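Local coordinates for lipoprotein (Burkholderia cenocepacia, PDB 4QHQ) that binds methionine in a pocket and probably delivers it, as a membrane-attached lipoprotein, to an ABC transporter for uptake, at residues Glu13-Val18 with Lys214-Ala219; Lys91-Leu96 with Leu116-Gln121; Ile171-Ala176 with Lys234-Ala239; Tyr175-Ala178 with Gln182-Lys185. All coordinates share one frame; numbering follows the deposited sequence.

Interaction 1: Glu13-Val18 with Lys214-Ala219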
loop_
_atom_site.group_PDB
_atom_site.type_symbol
_atom_site.label_atom_id
_atom_site.label_comp_id
_atom_site.label_asym_id
_atom_site.label_seq_id
_atom_site.Cartn_x
_atom_site.Cartn_y
_atom_site.Cartn_z
ATOM N N GLU A 13 -0.090 -11.649 -8.006
ATOM C CA GLU A 13 -1.212 -12.341 -8.628
ATOM C C GLU A 13 -1.756 -11.523 -9.794
ATOM O O GLU A 13 -1.898 -12.038 -10.899
ATOM C CB GLU A 13 -2.318 -12.619 -7.617
ATOM C CG GLU A 13 -1.862 -13.566 -6.533
ATOM C CD GLU A 13 -2.955 -13.939 -5.573
ATOM O OE1 GLU A 13 -2.676 -14.739 -4.656
ATOM O OE2 GLU A 13 -4.088 -13.443 -5.730
ATOM N N VAL A 14 -2.054 -10.250 -9.556
ATOM C CA VAL A 14 -2.545 -9.372 -10.616
ATOM C C VAL A 14 -1.591 -9.345 -11.797
ATOM O O VAL A 14 -2.009 -9.396 -12.968
ATOM C CB VAL A 14 -2.748 -7.925 -10.100
ATOM C CG1 VAL A 14 -3.064 -6.964 -11.262
ATOM C CG2 VAL A 14 -3.844 -7.899 -9.045
ATOM N N TRP A 15 -0.301 -9.304 -11.491
ATOM C CA TRP A 15 0.694 -9.214 -12.550
ATOM C C TRP A 15 0.815 -10.458 -13.425
ATOM O O TRP A 15 1.266 -10.351 -14.560
ATOM C CB TRP A 15 2.045 -8.732 -12.015
ATOM C CG TRP A 15 2.063 -7.251 -11.998
ATOM C CD1 TRP A 15 1.682 -6.423 -10.972
ATOM C CD2 TRP A 15 2.392 -6.401 -13.092
ATOM N NE1 TRP A 15 1.786 -5.110 -11.363
ATOM C CE2 TRP A 15 2.216 -5.072 -12.669
ATOM C CE3 TRP A 15 2.819 -6.637 -14.399
ATOM C CZ2 TRP A 15 2.473 -3.981 -13.496
ATOM C CZ3 TRP A 15 3.071 -5.554 -15.225
ATOM C CH2 TRP A 15 2.897 -4.245 -14.771
ATOM N N GLN A 16 0.377 -11.615 -12.934
ATOM C CA GLN A 16 0.279 -12.786 -13.798
ATOM C C GLN A 16 -0.741 -12.529 -14.907
ATOM O O GLN A 16 -0.531 -12.920 -16.061
ATOM C CB GLN A 16 -0.076 -14.050 -13.005
ATOM C CG GLN A 16 0.804 -14.327 -11.789
ATOM C CD GLN A 16 2.292 -14.268 -12.089
ATOM O OE1 GLN A 16 2.789 -14.956 -12.984
ATOM N NE2 GLN A 16 3.012 -13.447 -11.337
ATOM N N VAL A 17 -1.833 -11.849 -14.567
ATOM C CA VAL A 17 -2.824 -11.489 -15.573
ATOM C C VAL A 17 -2.269 -10.412 -16.509
ATOM O O VAL A 17 -2.420 -10.502 -17.727
ATOM C CB VAL A 17 -4.145 -11.012 -14.936
ATOM C CG1 VAL A 17 -5.188 -10.714 -16.015
ATOM C CG2 VAL A 17 -4.668 -12.065 -13.961
ATOM N N VAL A 18 -1.628 -9.393 -15.939
ATOM C CA VAL A 18 -1.097 -8.312 -16.757
ATOM C C VAL A 18 -0.057 -8.861 -17.738
ATOM O O VAL A 18 0.003 -8.451 -18.905
ATOM C CB VAL A 18 -0.445 -7.211 -15.906
ATOM C CG1 VAL A 18 0.017 -6.073 -16.804
ATOM C CG2 VAL A 18 -1.416 -6.689 -14.844
ATOM N N LYS A 214 3.357 3.281 -22.283
ATOM C CA LYS A 214 1.922 3.389 -22.512
ATOM C C LYS A 214 1.321 2.013 -22.781
ATOM O O LYS A 214 0.211 1.719 -22.342
ATOM C CB LYS A 214 1.634 4.321 -23.691
ATOM N N LYS A 215 2.063 1.164 -23.489
ATOM C CA LYS A 215 1.582 -0.179 -23.788
ATOM C C LYS A 215 1.444 -1.016 -22.506
ATOM O O LYS A 215 0.447 -1.724 -22.326
ATOM C CB LYS A 215 2.478 -0.862 -24.824
ATOM C CG LYS A 215 2.497 -0.124 -26.158
ATOM C CD LYS A 215 3.454 -0.749 -27.149
ATOM C CE LYS A 215 2.968 -2.109 -27.595
ATOM N NZ LYS A 215 1.653 -2.050 -28.292
ATOM N N LEU A 216 2.433 -0.923 -21.617
ATOM C CA LEU A 216 2.383 -1.633 -20.346
ATOM C C LEU A 216 1.201 -1.170 -19.501
ATOM O O LEU A 216 0.484 -1.992 -18.929
ATOM C CB LEU A 216 3.688 -1.427 -19.575
ATOM C CG LEU A 216 3.862 -2.266 -18.303
ATOM C CD1 LEU A 216 3.853 -3.761 -18.615
ATOM C CD2 LEU A 216 5.122 -1.868 -17.547
ATOM N N VAL A 217 1.009 0.143 -19.424
ATOM C CA VAL A 217 -0.083 0.710 -18.639
ATOM C C VAL A 217 -1.420 0.270 -19.233
ATOM O O VAL A 217 -2.356 -0.023 -18.500
ATOM C CB VAL A 217 0.034 2.246 -18.536
ATOM C CG1 VAL A 217 -1.216 2.853 -17.901
ATOM C CG2 VAL A 217 1.275 2.620 -17.741
ATOM N N LYS A 218 -1.485 0.181 -20.560
ATOM C CA LYS A 218 -2.695 -0.281 -21.252
ATOM C C LYS A 218 -3.020 -1.730 -20.879
ATOM O O LYS A 218 -4.185 -2.086 -20.643
ATOM C CB LYS A 218 -2.549 -0.147 -22.773
ATOM N N ALA A 219 -1.978 -2.553 -20.807
ATOM C CA ALA A 219 -2.119 -3.949 -20.388
ATOM C C ALA A 219 -2.647 -4.070 -18.968
ATOM O O ALA A 219 -3.460 -4.944 -18.688
ATOM C CB ALA A 219 -0.793 -4.687 -20.512
#
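Trp15 meets Leu216, and Val18 meets Ala219, where two helices pack against each other beside a six-stranded mixed sheet in the bilobal periplasmic-binding-protein fold of this NlpA-family lipoprotein. Helix 10-26 follows the first strand, 2-7, whereas helix 211-220 comes near the end of the chain, so the contact joins an early helix of the chain to a late one within one lobe. The interface is wholly apolar and its touching residues are buried.

The indole of Trp15 presents its six-membered edge to the leucine: CD1 of Leu216 lies in the ring plane at that edge, 3.9 Å from Trp15 CZ3 and nearly as close to CH2, and the two side chains cross at about a right angle. Leu216 gets there because its CG stands anti to the backbone N (chi1 -172°), which carries the branched end across to the indole. One face of the same ring is covered from within its own helix, where Val18 CB sits 3.6 Å above the plane, toward the rim. The pyrrole N-H is engaged too, since Trp15 NE1 is hydrogen-bonded to Ser54 OG; this bond would limit rotation of the indole and keep its far edge turned to Leu216. Val4 of strand 2-7 and Val30 of strand 30-35 touch both Trp15 and Leu216, so the pair is wedged against the sheet.

One turn farther on, the helices come closest, with Val18 CA and Ala219 CA 5.8 Å apart. The small alanine permits this approach, and Val18 CG1 rests 4.0 Å from Ala219 CB.

Interaction 2: Lys91-Leu96 with Leu116-Gln121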
loop_
_atom_site.group_PDB
_atom_site.type_symbol
_atom_site.label_atom_id
_atom_site.label_comp_id
_atom_site.label_asym_id
_atom_site.label_seq_id
_atom_site.Cartn_x
_atom_site.Cartn_y
_atom_site.Cartn_z
ATOM N N LYS A 91 -13.788 -6.496 18.673
ATOM C CA LYS A 91 -14.641 -6.349 17.498
ATOM C C LYS A 91 -14.762 -4.898 17.049
ATOM O O LYS A 91 -15.204 -4.613 15.932
ATOM C CB LYS A 91 -16.024 -6.936 17.772
ATOM C CG LYS A 91 -16.034 -8.449 17.914
ATOM C CD LYS A 91 -15.604 -9.111 16.613
ATOM C CE LYS A 91 -15.689 -10.630 16.698
ATOM N NZ LYS A 91 -15.308 -11.280 15.410
ATOM N N SER A 92 -14.343 -3.986 17.917
ATOM C CA SER A 92 -14.398 -2.561 17.627
ATOM C C SER A 92 -13.268 -1.828 18.339
ATOM O O SER A 92 -12.862 -2.222 19.438
ATOM C CB SER A 92 -15.744 -1.989 18.076
ATOM O OG SER A 92 -15.756 -0.577 17.954
ATOM N N LEU A 93 -12.779 -0.754 17.726
ATOM C CA LEU A 93 -11.811 0.125 18.377
ATOM C C LEU A 93 -12.397 0.711 19.669
ATOM O O LEU A 93 -11.661 1.047 20.594
ATOM C CB LEU A 93 -11.377 1.246 17.422
ATOM C CG LEU A 93 -10.468 0.832 16.271
ATOM C CD1 LEU A 93 -10.319 1.972 15.276
ATOM C CD2 LEU A 93 -9.130 0.430 16.836
ATOM N N LYS A 94 -13.717 0.839 19.724
ATOM C CA LYS A 94 -14.366 1.341 20.928
ATOM C C LYS A 94 -14.187 0.392 22.118
ATOM O O LYS A 94 -14.293 0.806 23.270
ATOM C CB LYS A 94 -15.859 1.580 20.671
ATOM N N ASP A 95 -13.933 -0.877 21.821
ATOM C CA ASP A 95 -13.696 -1.912 22.820
ATOM C C ASP A 95 -12.276 -1.940 23.387
ATOM O O ASP A 95 -12.010 -2.686 24.330
ATOM C CB ASP A 95 -14.002 -3.288 22.228
ATOM C CG ASP A 95 -15.460 -3.467 21.905
ATOM O OD1 ASP A 95 -16.301 -2.993 22.694
ATOM O OD2 ASP A 95 -15.765 -4.085 20.866
ATOM N N LEU A 96 -11.365 -1.149 22.825
ATOM C CA LEU A 96 -9.988 -1.159 23.306
ATOM C C LEU A 96 -9.903 -0.792 24.771
ATOM O O LEU A 96 -10.489 0.199 25.196
ATOM C CB LEU A 96 -9.125 -0.192 22.508
ATOM C CG LEU A 96 -8.884 -0.525 21.044
ATOM C CD1 LEU A 96 -8.123 0.624 20.421
ATOM C CD2 LEU A 96 -8.131 -1.837 20.895
ATOM N N LEU A 116 -3.627 8.733 10.781
ATOM C CA LEU A 116 -4.779 9.505 10.321
ATOM C C LEU A 116 -6.061 8.684 10.425
ATOM O O LEU A 116 -7.103 9.206 10.832
ATOM C CB LEU A 116 -4.586 9.984 8.885
ATOM C CG LEU A 116 -3.544 11.076 8.665
ATOM C CD1 LEU A 116 -3.390 11.368 7.180
ATOM C CD2 LEU A 116 -3.934 12.329 9.415
ATOM N N LEU A 117 -5.995 7.406 10.065
ATOM C CA LEU A 117 -7.164 6.542 10.189
ATOM C C LEU A 117 -7.579 6.434 11.648
ATOM O O LEU A 117 -8.767 6.554 11.977
ATOM C CB LEU A 117 -6.895 5.154 9.626
ATOM C CG LEU A 117 -8.061 4.171 9.755
ATOM C CD1 LEU A 117 -9.309 4.678 9.042
ATOM C CD2 LEU A 117 -7.679 2.804 9.250
ATOM N N LEU A 118 -6.609 6.225 12.535
ATOM C CA LEU A 118 -6.917 6.161 13.970
ATOM C C LEU A 118 -7.510 7.474 14.470
ATOM O O LEU A 118 -8.391 7.473 15.335
ATOM C CB LEU A 118 -5.673 5.784 14.783
ATOM C CG LEU A 118 -5.122 4.372 14.593
ATOM C CD1 LEU A 118 -3.888 4.155 15.449
ATOM C CD2 LEU A 118 -6.185 3.313 14.887
ATOM N N GLN A 119 -7.047 8.586 13.906
ATOM C CA GLN A 119 -7.591 9.894 14.255
ATOM C C GLN A 119 -9.021 10.015 13.750
ATOM O O GLN A 119 -9.902 10.463 14.482
ATOM C CB GLN A 119 -6.730 11.016 13.669
ATOM C CG GLN A 119 -7.286 12.410 13.946
ATOM C CD GLN A 119 -6.322 13.520 13.575
ATOM O OE1 GLN A 119 -5.846 14.253 14.438
ATOM N NE2 GLN A 119 -6.036 13.654 12.280
ATOM N N THR A 120 -9.245 9.606 12.503
ATOM C CA THR A 120 -10.583 9.601 11.911
ATOM C C THR A 120 -11.554 8.805 12.786
ATOM O O THR A 120 -12.708 9.211 12.994
ATOM C CB THR A 120 -10.567 9.017 10.479
ATOM O OG1 THR A 120 -9.844 9.897 9.610
ATOM C CG2 THR A 120 -11.987 8.857 9.943
ATOM N N GLN A 121 -11.074 7.691 13.328
ATOM C CA GLN A 121 -11.902 6.815 14.155
ATOM C C GLN A 121 -12.042 7.318 15.595
ATOM O O GLN A 121 -12.719 6.692 16.412
ATOM C CB GLN A 121 -11.341 5.389 14.132
ATOM C CG GLN A 121 -11.376 4.726 12.753
ATOM C CD GLN A 121 -12.789 4.560 12.223
ATOM O OE1 GLN A 121 -13.699 4.189 12.963
ATOM N NE2 GLN A 121 -12.980 4.836 10.938
#
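Leu93 and Gln121 cross at about a right angle, and the contact between them is made by aliphatic carbon on both sides. Leu93 points at the end of the helix and leads with one methyl: its CD1 lies 3.7 Å from Gln121 CB and 3.9 Å from Gln121 CG. The glutamine is bent at its second torsion (chi2 -62°), which folds the amide back from the line of the chain while CB and CG stay against the leucine. Beyond it, Leu118 offers a looser touch, with CD2 4.4 Å from Leu93 CD1.

The arrangement joins the 3-10 turn 93-95, in the connection between strands 84-86 and 101-105, to the C-terminal end of helix 108-120, in the lobe built on the five-stranded mixed sheet. An ST turn leads into that 3-10 segment: Ser92 OG accepts a hydrogen bond from Lys94 N at 3.0 Å, with an N-H...O angle of 153°, and Asp95 N bonds to Ser92 O. These bonds brace the backbone on both sides of Leu93 as its side chain reaches across. Val85 and Ala189, from neighbouring strands, also touch Leu93, and Ala189 meets Gln121 as well, while Leu118 packs on Leu102 of strand 101-105.

Interaction 3: Ile171-Ala176 with Lys234-Ala239. With MET (methionine), chain B.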
loop_
_atom_site.group_PDB
_atom_site.type_symbol
_atom_site.label_atom_id
_atom_site.label_comp_id
_atom_site.label_asym_id
_atom_site.label_seq_id
_atom_site.Cartn_x
_atom_site.Cartn_y
_atom_site.Cartn_z
ATOM N N ILE A 171 -3.002 -2.465 9.088
ATOM C CA ILE A 171 -2.211 -3.309 8.185
ATOM C C ILE A 171 -2.558 -3.041 6.733
ATOM O O ILE A 171 -3.731 -3.063 6.356
ATOM C CB ILE A 171 -2.440 -4.814 8.466
ATOM C CG1 ILE A 171 -2.223 -5.135 9.949
ATOM C CG2 ILE A 171 -1.529 -5.694 7.601
ATOM C CD1 ILE A 171 -2.397 -6.614 10.278
ATOM N N ASN A 172 -1.532 -2.745 5.938
ATOM C CA ASN A 172 -1.701 -2.579 4.489
ATOM C C ASN A 172 -2.389 -3.774 3.859
ATOM O O ASN A 172 -2.104 -4.921 4.178
ATOM C CB ASN A 172 -0.359 -2.339 3.797
ATOM C CG ASN A 172 0.265 -1.012 4.167
ATOM O OD1 ASN A 172 0.040 0.017 3.499
ATOM N ND2 ASN A 172 1.061 -1.023 5.215
ATOM N N THR A 173 -3.299 -3.491 2.943
ATOM C CA THR A 173 -4.137 -4.531 2.372
ATOM C C THR A 173 -3.352 -5.657 1.677
ATOM O O THR A 173 -3.723 -6.815 1.800
ATOM C CB THR A 173 -5.221 -3.907 1.487
ATOM O OG1 THR A 173 -6.176 -3.256 2.338
ATOM C CG2 THR A 173 -5.912 -4.945 0.636
ATOM N N ASN A 174 -2.252 -5.340 0.989
ATOM C CA ASN A 174 -1.484 -6.408 0.327
ATOM C C ASN A 174 -0.986 -7.444 1.338
ATOM O O ASN A 174 -1.059 -8.644 1.094
ATOM C CB ASN A 174 -0.337 -5.849 -0.525
ATOM C CG ASN A 174 0.704 -5.131 0.289
ATOM O OD1 ASN A 174 0.484 -4.009 0.751
ATOM N ND2 ASN A 174 1.842 -5.779 0.493
ATOM N N TYR A 175 -0.512 -6.965 2.484
ATOM C CA TYR A 175 -0.034 -7.859 3.530
ATOM C C TYR A 175 -1.186 -8.563 4.256
ATOM O O TYR A 175 -1.066 -9.734 4.617
ATOM C CB TYR A 175 0.837 -7.101 4.533
ATOM C CG TYR A 175 2.141 -6.602 3.933
ATOM C CD1 TYR A 175 2.993 -7.466 3.246
ATOM C CD2 TYR A 175 2.523 -5.279 4.076
ATOM C CE1 TYR A 175 4.181 -7.007 2.711
ATOM C CE2 TYR A 175 3.705 -4.810 3.533
ATOM C CZ TYR A 175 4.528 -5.682 2.867
ATOM O OH TYR A 175 5.723 -5.247 2.324
ATOM N N ALA A 176 -2.284 -7.842 4.479
ATOM C CA ALA A 176 -3.458 -8.438 5.115
ATOM C C ALA A 176 -3.980 -9.591 4.274
ATOM O O ALA A 176 -4.203 -10.691 4.791
ATOM C CB ALA A 176 -4.540 -7.395 5.338
ATOM N N LYS A 234 -12.501 -9.336 -3.846
ATOM C CA LYS A 234 -13.802 -9.191 -3.180
ATOM C C LYS A 234 -14.162 -7.767 -2.748
ATOM O O LYS A 234 -14.961 -7.574 -1.830
ATOM C CB LYS A 234 -13.888 -10.145 -1.981
ATOM N N GLY A 235 -13.585 -6.773 -3.412
ATOM C CA GLY A 235 -13.880 -5.388 -3.089
ATOM C C GLY A 235 -12.832 -4.699 -2.230
ATOM O O GLY A 235 -12.887 -3.487 -2.034
ATOM N N SER A 236 -11.875 -5.464 -1.710
ATOM C CA SER A 236 -10.805 -4.886 -0.899
ATOM C C SER A 236 -9.827 -4.067 -1.747
ATOM O O SER A 236 -9.084 -3.233 -1.230
ATOM C CB SER A 236 -10.042 -5.979 -0.156
ATOM O OG SER A 236 -9.302 -6.790 -1.053
ATOM N N MET A 237 -9.826 -4.323 -3.052
ATOM C CA MET A 237 -9.032 -3.562 -4.004
ATOM C C MET A 237 -9.998 -3.082 -5.074
ATOM O O MET A 237 -10.816 -3.854 -5.571
ATOM C CB MET A 237 -7.935 -4.442 -4.594
ATOM C CG MET A 237 -6.845 -4.779 -3.583
ATOM S SD MET A 237 -5.846 -6.218 -4.018
ATOM C CE MET A 237 -5.266 -5.770 -5.654
ATOM N N VAL A 238 -9.928 -1.792 -5.377
ATOM C CA VAL A 238 -10.815 -1.170 -6.345
ATOM C C VAL A 238 -9.968 -0.594 -7.476
ATOM O O VAL A 238 -9.036 0.172 -7.233
ATOM C CB VAL A 238 -11.663 -0.065 -5.679
ATOM C CG1 VAL A 238 -12.480 0.670 -6.734
ATOM C CG2 VAL A 238 -12.576 -0.659 -4.588
ATOM N N ALA A 239 -10.274 -0.987 -8.709
ATOM C CA ALA A 239 -9.491 -0.528 -9.846
ATOM C C ALA A 239 -9.473 0.989 -9.918
ATOM O O ALA A 239 -10.470 1.658 -9.638
ATOM C CB ALA A 239 -10.018 -1.116 -11.162
HETATM N N MET B . -0.436 -1.708 -1.786
HETATM C CA MET B . -0.091 -0.881 -0.628
HETATM C C MET B . -1.283 -0.070 -0.170
HETATM O O MET B . -2.013 0.443 -1.010
HETATM C CB MET B . 1.079 0.041 -0.992
HETATM C CG MET B . 1.562 0.930 0.169
HETATM S SD MET B . 2.899 2.038 -0.328
HETATM C CE MET B . 4.232 0.876 -0.636
HETATM O OXT MET B . -1.546 0.060 1.038
HETATM O O HOH W 1 -8.807 -2.911 1.498
#
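Ser236 and Met237 are the residues of 234-239 that meet Thr173, on the first turn of a short helix beside the methionine pocket. The segment opens where helix 223-233 ends: Lys234 takes a positive phi, and Gly235 follows with phi 100°, turning the chain toward the pocket. Ser236 then approaches Thr173, its carbonyl O 4.1 Å from Thr173 CG2. A water bridges the two residues, accepting from Thr173 OG1 and donating to Ser236 O, each at 2.8 Å. The serine hydroxyl is engaged with Phe233 O of the preceding helix. Next, Met237 lies alongside the same methyl, with CG 4.3 Å from Thr173 CG2. That methyl stands anti to the backbone N of Thr173, while OG1 sits beside this N and serves the water.

Residues flanking Thr173 line the ligand site: Asn172 and Asn174 belong to the methionine pocket, and Asn174 OD1, 3.5 Å from the ligand CA, is hydrogen-bonded to Tyr38 OH. Arg113 and Asn199 also bind the ligand. Val238 and Ala239 finish as an edge strand, Val238 bonding to Ile80 of strand 72-80 in one sheet, while Ile171, ending strand 168-171, pairs with Gly84 of strand 84-86 in the other, ahead of helix 173-178.

Interaction 4: Tyr175-Ala178 with Gln182-Lys185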
loop_
_atom_site.group_PDB
_atom_site.type_symbol
_atom_site.label_atom_id
_atom_site.label_comp_id
_atom_site.label_asym_id
_atom_site.label_seq_id
_atom_site.Cartn_x
_atom_site.Cartn_y
_atom_site.Cartn_z
ATOM N N TYR A 175 -0.512 -6.965 2.484
ATOM C CA TYR A 175 -0.034 -7.859 3.530
ATOM C C TYR A 175 -1.186 -8.563 4.256
ATOM O O TYR A 175 -1.066 -9.734 4.617
ATOM C CB TYR A 175 0.837 -7.101 4.533
ATOM C CG TYR A 175 2.141 -6.602 3.933
ATOM C CD1 TYR A 175 2.993 -7.466 3.246
ATOM C CD2 TYR A 175 2.523 -5.279 4.076
ATOM C CE1 TYR A 175 4.181 -7.007 2.711
ATOM C CE2 TYR A 175 3.705 -4.810 3.533
ATOM C CZ TYR A 175 4.528 -5.682 2.867
ATOM O OH TYR A 175 5.723 -5.247 2.324
ATOM N N ALA A 176 -2.284 -7.842 4.479
ATOM C CA ALA A 176 -3.458 -8.438 5.115
ATOM C C ALA A 176 -3.980 -9.591 4.274
ATOM O O ALA A 176 -4.203 -10.691 4.791
ATOM C CB ALA A 176 -4.540 -7.395 5.338
ATOM N N LEU A 177 -4.144 -9.353 2.973
ATOM C CA LEU A 177 -4.603 -10.407 2.079
ATOM C C LEU A 177 -3.647 -11.603 2.040
ATOM O O LEU A 177 -4.083 -12.747 2.018
ATOM C CB LEU A 177 -4.809 -9.852 0.666
ATOM C CG LEU A 177 -6.029 -8.939 0.494
ATOM C CD1 LEU A 177 -5.999 -8.252 -0.855
ATOM C CD2 LEU A 177 -7.331 -9.714 0.668
ATOM N N ALA A 178 -2.345 -11.331 2.034
ATOM C CA ALA A 178 -1.361 -12.407 1.960
ATOM C C ALA A 178 -1.379 -13.251 3.227
ATOM O O ALA A 178 -0.968 -14.410 3.210
ATOM C CB ALA A 178 0.032 -11.851 1.692
ATOM N N GLN A 182 -9.328 -10.737 5.327
ATOM C CA GLN A 182 -10.123 -10.093 4.285
ATOM C C GLN A 182 -10.585 -8.732 4.777
ATOM O O GLN A 182 -11.382 -8.646 5.703
ATOM C CB GLN A 182 -11.315 -10.965 3.885
ATOM C CG GLN A 182 -12.338 -10.259 2.996
ATOM C CD GLN A 182 -11.721 -9.621 1.760
ATOM O OE1 GLN A 182 -11.938 -8.439 1.486
ATOM N NE2 GLN A 182 -10.952 -10.404 1.003
ATOM N N PRO A 183 -10.062 -7.656 4.177
ATOM C CA PRO A 183 -10.382 -6.292 4.601
ATOM C C PRO A 183 -11.878 -5.970 4.641
ATOM O O PRO A 183 -12.290 -5.162 5.470
ATOM C CB PRO A 183 -9.664 -5.438 3.548
ATOM C CG PRO A 183 -8.492 -6.270 3.171
ATOM C CD PRO A 183 -9.047 -7.655 3.102
ATOM N N THR A 184 -12.674 -6.598 3.780
ATOM C CA THR A 184 -14.106 -6.309 3.723
ATOM C C THR A 184 -14.918 -7.108 4.738
ATOM O O THR A 184 -16.114 -6.873 4.896
ATOM C CB THR A 184 -14.688 -6.565 2.313
ATOM O OG1 THR A 184 -14.533 -7.949 1.972
ATOM C CG2 THR A 184 -13.985 -5.702 1.280
ATOM N N LYS A 185 -14.269 -8.047 5.423
ATOM C CA LYS A 185 -14.959 -8.908 6.376
ATOM C C LYS A 185 -14.315 -8.907 7.760
ATOM O O LYS A 185 -15.015 -8.953 8.775
ATOM C CB LYS A 185 -15.034 -10.340 5.843
#
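Leu177 packs tightly on Pro183 through a single methyl: Leu177 CD2 lies 3.6 Å from Pro183 CD, and the leucine side chain crosses the proline ring at about a right angle. The same CD2 is 3.7 Å from Gln182 NE2, but here the two side chains run side by side and point the same way. Ala176 CB, also turned toward the loop, stays at a looser 4.6 Å from Pro183 CG. Tyr86 of strand 84-86 touches both Ala176 and Pro183 on the buried side.

Toward the outside, the packing gives way to a polar turn around Gln182 and the exposed Thr184. Although Gln182 sets out away from the helix, a bend at chi2 (53°) brings its amide back beside Leu177. The amide oxygen is gripped twice: Thr184 N donates to Gln182 OE1 at 3.0 Å, tilted 22° from the carbonyl plane, and Thr184 OG1 donates to it at 2.7 Å from the opposite face. One donor on each face should resist rotation of the amide, keeping NE2 beside the leucine methyl. Lys185 N bonds to Gln182 O, and Gln182 N bonds to Asp186 OD2. The result is a helix-to-strand connection, in which the chain leaving helix 173-178 folds back over its last turn before entering strand 189-190.

The four contacts sample both lobes of a periplasmic-binding-protein fold and the junction between them. Interaction 1 lies on the six-stranded sheet and interaction 2 on the five-stranded one, their centres 36 Å apart on opposite sides of the chain's centre. Interactions 3 and 4 sit between, 6 Å apart at their centres, and share helix 173-178; Ser236 of interaction 3 packs on Gln182, Pro183 and Leu177 of interaction 4. Val14 CG2 touches Met237 CE, linking interaction 1 to interaction 3. Along the chain, 13-18 with 214-219 encloses interactions 2 and 4 and crosses interaction 3, so late segments return to early ones, and only interaction 3 supplies residues of the methionine pocket.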